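Long-range contact in Nup188 (Myceliophthora thermophila, PDB 4KF8), which is a scaffold nucleoporin of the nuclear pore complex whose structure and behaviour resemble those of nuclear transport receptors: residues T67-S81 with I104-I117. Residues are numbered along the deposited sequence; the frame is centred on the assembly and turned at random.
Sequences TQLVLTTLDRVVARS and ITAILQACLSVPGI
V70, L74 and V78 of one helix pack against C111, L108 and I104 of the next, an antiparallel helix pair in the all-helical C-terminal domain of Nup188. The axes approach to 9.6 Å and their directions differ by 152°, as expected of a stacked-helix solenoid, probably of the kind Nup188 shares with nuclear transport receptors. The buried, continuous packing runs from V70 through L74 to V78. L74 CD2 touches both CB of C111 (3.6 Å) and CD1 of L108 (3.7 Å), and the L74 and L108 side chains cross nearly at right angles. V70 meets the same cysteine from a second direction: its CG1, anti to the backbone N (chi1 -172°), lies 3.5 Å from the carbonyl O of C111 and also touches its CB, while CG2 turns to CG1 of V114. V78 splits its methyls, CG1 going to CG2 of I104 and CB of L108, CG2 to CG2 of I107. The contact rests on apolar packing; no hydrogen bond crosses between 67-81 and 104-117. Helix 30-46 backs I107 through L44, helix 154-167 backs L108 through L162, and helix 7-20 meets V77 through I18. Within 67-81 a wider pi-type turn spans 74-79, and the carbonyl O of T73 takes the amides of both V77 and V78. At this end CB of S81 lies 3.6 Å from CD1 of I104, its hydroxyl tied back to the carbonyl O of V77.

The end at T67 lies nearer solvent: T67 is partly exposed, and 104-117 has left its helix for a type II turn from V114 to I117, with exposed G116 at its third position. I117 folds back from that turn, bringing CD1 to 4.0 Å from CG1 of V70 and 3.4 Å from OG1 of T67.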
loop_
_atom_site.group_PDB
_atom_site.type_symbol
_atom_site.label_atom_id
_atom_site.label_comp_id
_atom_site.label_asym_id
_atom_site.label_seq_id
_atom_site.Cartn_x
_atom_site.Cartn_y
_atom_site.Cartn_z
ATOM N N THR A 67 -22.422 -4.900 10.902
ATOM C CA THR A 67 -21.653 -4.955 9.668
ATOM C C THR A 67 -22.394 -4.168 8.594
ATOM O O THR A 67 -21.809 -3.745 7.596
ATOM C CB THR A 67 -21.434 -6.405 9.199
ATOM O OG1 THR A 67 -20.827 -6.402 7.903
ATOM C CG2 THR A 67 -22.759 -7.155 9.131
ATOM N N GLN A 68 -23.692 -3.977 8.815
ATOM C CA GLN A 68 -24.526 -3.203 7.905
ATOM C C GLN A 68 -24.135 -1.732 7.946
ATOM O O GLN A 68 -24.156 -1.046 6.920
ATOM C CB GLN A 68 -26.003 -3.364 8.269
ATOM C CG GLN A 68 -26.568 -4.748 7.987
ATOM C CD GLN A 68 -26.767 -5.004 6.505
ATOM O OE1 GLN A 68 -26.815 -4.070 5.706
ATOM N NE2 GLN A 68 -26.881 -6.277 6.130
ATOM N N LEU A 69 -23.782 -1.256 9.137
ATOM C CA LEU A 69 -23.340 0.120 9.319
ATOM C C LEU A 69 -22.054 0.380 8.542
ATOM O O LEU A 69 -21.903 1.422 7.904
ATOM C CB LEU A 69 -23.114 0.411 10.804
ATOM C CG LEU A 69 -24.325 0.411 11.740
ATOM C CD1 LEU A 69 -23.871 0.397 13.193
ATOM C CD2 LEU A 69 -25.216 1.615 11.469
ATOM N N VAL A 70 -21.133 -0.576 8.599
ATOM C CA VAL A 70 -19.852 -0.463 7.910
ATOM C C VAL A 70 -20.043 -0.352 6.399
ATOM O O VAL A 70 -19.363 0.427 5.730
ATOM C CB VAL A 70 -18.937 -1.664 8.224
ATOM C CG1 VAL A 70 -17.543 -1.435 7.664
ATOM C CG2 VAL A 70 -18.873 -1.900 9.724
ATOM N N LEU A 71 -20.977 -1.135 5.869
ATOM C CA LEU A 71 -21.298 -1.085 4.449
ATOM C C LEU A 71 -22.022 0.214 4.089
ATOM O O LEU A 71 -21.857 0.746 2.990
ATOM C CB LEU A 71 -22.136 -2.301 4.051
ATOM C CG LEU A 71 -21.430 -3.648 4.220
ATOM C CD1 LEU A 71 -22.398 -4.802 4.028
ATOM C CD2 LEU A 71 -20.264 -3.760 3.250
ATOM N N THR A 72 -22.818 0.722 5.023
ATOM C CA THR A 72 -23.489 1.999 4.831
ATOM C C THR A 72 -22.466 3.129 4.852
ATOM O O THR A 72 -22.650 4.162 4.207
ATOM C CB THR A 72 -24.536 2.258 5.924
ATOM O OG1 THR A 72 -25.319 1.076 6.131
ATOM C CG2 THR A 72 -25.444 3.409 5.526
ATOM N N THR A 73 -21.382 2.916 5.595
ATOM C CA THR A 73 -20.316 3.902 5.718
ATOM C C THR A 73 -19.471 3.954 4.450
ATOM O O THR A 73 -19.011 5.019 4.042
ATOM C CB THR A 73 -19.394 3.576 6.908
ATOM O OG1 THR A 73 -20.183 3.159 8.029
ATOM C CG2 THR A 73 -18.558 4.792 7.294
ATOM N N LEU A 74 -19.274 2.797 3.829
ATOM C CA LEU A 74 -18.450 2.694 2.628
ATOM C C LEU A 74 -18.996 3.497 1.446
ATOM O O LEU A 74 -18.229 3.967 0.604
ATOM C CB LEU A 74 -18.269 1.227 2.233
ATOM C CG LEU A 74 -17.338 0.415 3.132
ATOM C CD1 LEU A 74 -17.520 -1.069 2.886
ATOM C CD2 LEU A 74 -15.891 0.823 2.900
ATOM N N ASP A 75 -20.314 3.656 1.382
ATOM C CA ASP A 75 -20.915 4.443 0.314
ATOM C C ASP A 75 -21.044 5.900 0.717
ATOM O O ASP A 75 -20.495 6.789 0.064
ATOM C CB ASP A 75 -22.294 3.903 -0.059
ATOM C CG ASP A 75 -22.908 4.642 -1.236
ATOM O OD1 ASP A 75 -23.529 5.706 -1.017
ATOM O OD2 ASP A 75 -22.770 4.158 -2.382
ATOM N N ARG A 76 -21.777 6.130 1.802
ATOM C CA ARG A 76 -22.125 7.477 2.238
ATOM C C ARG A 76 -20.917 8.290 2.709
ATOM O O ARG A 76 -20.922 9.518 2.615
ATOM C CB ARG A 76 -23.203 7.424 3.326
ATOM N N VAL A 77 -19.883 7.615 3.201
ATOM C CA VAL A 77 -18.693 8.321 3.678
ATOM C C VAL A 77 -17.484 8.203 2.743
ATOM O O VAL A 77 -17.011 9.207 2.212
ATOM C CB VAL A 77 -18.290 7.894 5.117
ATOM C CG1 VAL A 77 -16.961 8.524 5.510
ATOM C CG2 VAL A 77 -19.373 8.277 6.116
ATOM N N VAL A 78 -16.991 6.983 2.540
ATOM C CA VAL A 78 -15.712 6.784 1.853
ATOM C C VAL A 78 -15.743 7.068 0.346
ATOM O O VAL A 78 -14.902 7.805 -0.170
ATOM C CB VAL A 78 -15.148 5.368 2.092
ATOM C CG1 VAL A 78 -13.766 5.247 1.481
ATOM C CG2 VAL A 78 -15.096 5.058 3.578
ATOM N N ALA A 79 -16.699 6.476 -0.359
ATOM C CA ALA A 79 -16.797 6.665 -1.801
ATOM C C ALA A 79 -17.128 8.115 -2.158
ATOM O O ALA A 79 -16.464 8.725 -2.998
ATOM C CB ALA A 79 -17.830 5.716 -2.392
ATOM N N ARG A 80 -18.147 8.660 -1.500
ATOM C CA ARG A 80 -18.627 10.011 -1.778
ATOM C C ARG A 80 -17.560 11.082 -1.554
ATOM O O ARG A 80 -17.484 12.062 -2.295
ATOM C CB ARG A 80 -19.856 10.316 -0.920
ATOM C CG ARG A 80 -20.440 11.703 -1.126
ATOM C CD ARG A 80 -21.504 11.997 -0.083
ATOM N NE ARG A 80 -22.500 10.931 -0.018
ATOM C CZ ARG A 80 -23.481 10.875 0.878
ATOM N NH1 ARG A 80 -23.602 11.825 1.797
ATOM N NH2 ARG A 80 -24.340 9.863 0.856
ATOM N N SER A 81 -16.737 10.889 -0.531
ATOM C CA SER A 81 -15.728 11.879 -0.180
ATOM C C SER A 81 -14.593 11.943 -1.196
ATOM O O SER A 81 -14.131 13.029 -1.545
ATOM C CB SER A 81 -15.183 11.622 1.226
ATOM O OG SER A 81 -16.175 11.867 2.206
ATOM N N ILE A 104 -9.278 9.465 4.382
ATOM C CA ILE A 104 -10.308 8.662 3.737
ATOM C C ILE A 104 -9.789 7.259 3.443
ATOM O O ILE A 104 -10.474 6.269 3.697
ATOM C CB ILE A 104 -10.800 9.327 2.440
ATOM C CG1 ILE A 104 -11.444 10.680 2.751
ATOM C CG2 ILE A 104 -11.790 8.419 1.712
ATOM C CD1 ILE A 104 -11.612 11.566 1.543
ATOM N N THR A 105 -8.571 7.180 2.913
ATOM C CA THR A 105 -7.923 5.895 2.670
ATOM C C THR A 105 -7.829 5.095 3.967
ATOM O O THR A 105 -7.986 3.877 3.968
ATOM C CB THR A 105 -6.508 6.067 2.068
ATOM O OG1 THR A 105 -6.582 6.820 0.851
ATOM C CG2 THR A 105 -5.882 4.717 1.776
ATOM N N ALA A 106 -7.592 5.799 5.071
ATOM C CA ALA A 106 -7.475 5.175 6.387
ATOM C C ALA A 106 -8.804 4.612 6.880
ATOM O O ALA A 106 -8.849 3.518 7.445
ATOM C CB ALA A 106 -6.921 6.165 7.387
ATOM N N ILE A 107 -9.881 5.363 6.667
ATOM C CA ILE A 107 -11.204 4.940 7.106
ATOM C C ILE A 107 -11.640 3.693 6.339
ATOM O O ILE A 107 -12.312 2.820 6.888
ATOM C CB ILE A 107 -12.241 6.078 6.957
ATOM C CG1 ILE A 107 -11.857 7.274 7.827
ATOM C CG2 ILE A 107 -13.630 5.611 7.355
ATOM C CD1 ILE A 107 -12.844 8.411 7.759
ATOM N N LEU A 108 -11.231 3.615 5.075
ATOM C CA LEU A 108 -11.460 2.437 4.239
ATOM C C LEU A 108 -10.811 1.187 4.831
ATOM O O LEU A 108 -11.431 0.125 4.885
ATOM C CB LEU A 108 -10.931 2.680 2.823
ATOM C CG LEU A 108 -10.977 1.516 1.825
ATOM C CD1 LEU A 108 -12.403 1.052 1.564
ATOM C CD2 LEU A 108 -10.300 1.904 0.521
ATOM N N GLN A 109 -9.565 1.325 5.280
ATOM C CA GLN A 109 -8.834 0.219 5.893
ATOM C C GLN A 109 -9.536 -0.285 7.146
ATOM O O GLN A 109 -9.600 -1.488 7.395
ATOM C CB GLN A 109 -7.414 0.640 6.264
ATOM C CG GLN A 109 -6.665 1.390 5.187
ATOM C CD GLN A 109 -5.210 1.630 5.554
ATOM O OE1 GLN A 109 -4.563 0.780 6.170
ATOM N NE2 GLN A 109 -4.692 2.796 5.180
ATOM N N ALA A 110 -10.047 0.647 7.939
ATOM C CA ALA A 110 -10.732 0.301 9.173
ATOM C C ALA A 110 -12.026 -0.444 8.872
ATOM O O ALA A 110 -12.387 -1.380 9.580
ATOM C CB ALA A 110 -11.009 1.547 9.977
ATOM N N CYS A 111 -12.710 -0.022 7.811
ATOM C CA CYS A 111 -13.942 -0.672 7.359
ATOM C C CYS A 111 -13.700 -2.109 6.933
ATOM O O CYS A 111 -14.431 -3.015 7.327
ATOM C CB CYS A 111 -14.569 0.101 6.193
ATOM S SG CYS A 111 -15.233 1.731 6.622
ATOM N N LEU A 112 -12.665 -2.312 6.126
ATOM C CA LEU A 112 -12.370 -3.630 5.571
ATOM C C LEU A 112 -11.727 -4.576 6.583
ATOM O O LEU A 112 -11.537 -5.756 6.301
ATOM C CB LEU A 112 -11.486 -3.502 4.326
ATOM C CG LEU A 112 -12.033 -2.602 3.214
ATOM C CD1 LEU A 112 -11.055 -2.510 2.054
ATOM C CD2 LEU A 112 -13.396 -3.086 2.741
ATOM N N SER A 113 -11.400 -4.057 7.763
ATOM C CA SER A 113 -10.782 -4.865 8.807
ATOM C C SER A 113 -11.829 -5.421 9.768
ATOM O O SER A 113 -11.567 -6.369 10.506
ATOM C CB SER A 113 -9.747 -4.043 9.575
ATOM O OG SER A 113 -8.793 -3.475 8.698
ATOM N N VAL A 114 -13.014 -4.822 9.752
ATOM C CA VAL A 114 -14.104 -5.218 10.635
ATOM C C VAL A 114 -14.537 -6.651 10.344
ATOM O O VAL A 114 -14.662 -7.034 9.182
ATOM C CB VAL A 114 -15.313 -4.273 10.463
ATOM C CG1 VAL A 114 -16.495 -4.728 11.306
ATOM C CG2 VAL A 114 -14.926 -2.849 10.811
ATOM N N PRO A 115 -14.745 -7.455 11.400
ATOM C CA PRO A 115 -15.244 -8.825 11.225
ATOM C C PRO A 115 -16.572 -8.845 10.473
ATOM O O PRO A 115 -17.421 -7.987 10.712
ATOM C CB PRO A 115 -15.461 -9.302 12.662
ATOM C CG PRO A 115 -14.524 -8.478 13.484
ATOM C CD PRO A 115 -14.461 -7.140 12.813
ATOM N N GLY A 116 -16.745 -9.811 9.575
ATOM C CA GLY A 116 -17.978 -9.931 8.819
ATOM C C GLY A 116 -17.837 -9.427 7.398
ATOM O O GLY A 116 -18.586 -9.829 6.507
ATOM N N ILE A 117 -16.877 -8.534 7.185
ATOM C CA ILE A 117 -16.564 -8.055 5.846
ATOM C C ILE A 117 -15.740 -9.151 5.162
ATOM O O ILE A 117 -15.458 -10.182 5.777
ATOM C CB ILE A 117 -15.808 -6.700 5.892
ATOM C CG1 ILE A 117 -16.421 -5.788 6.955
ATOM C CG2 ILE A 117 -15.877 -5.974 4.555
ATOM C CD1 ILE A 117 -17.822 -5.318 6.623
#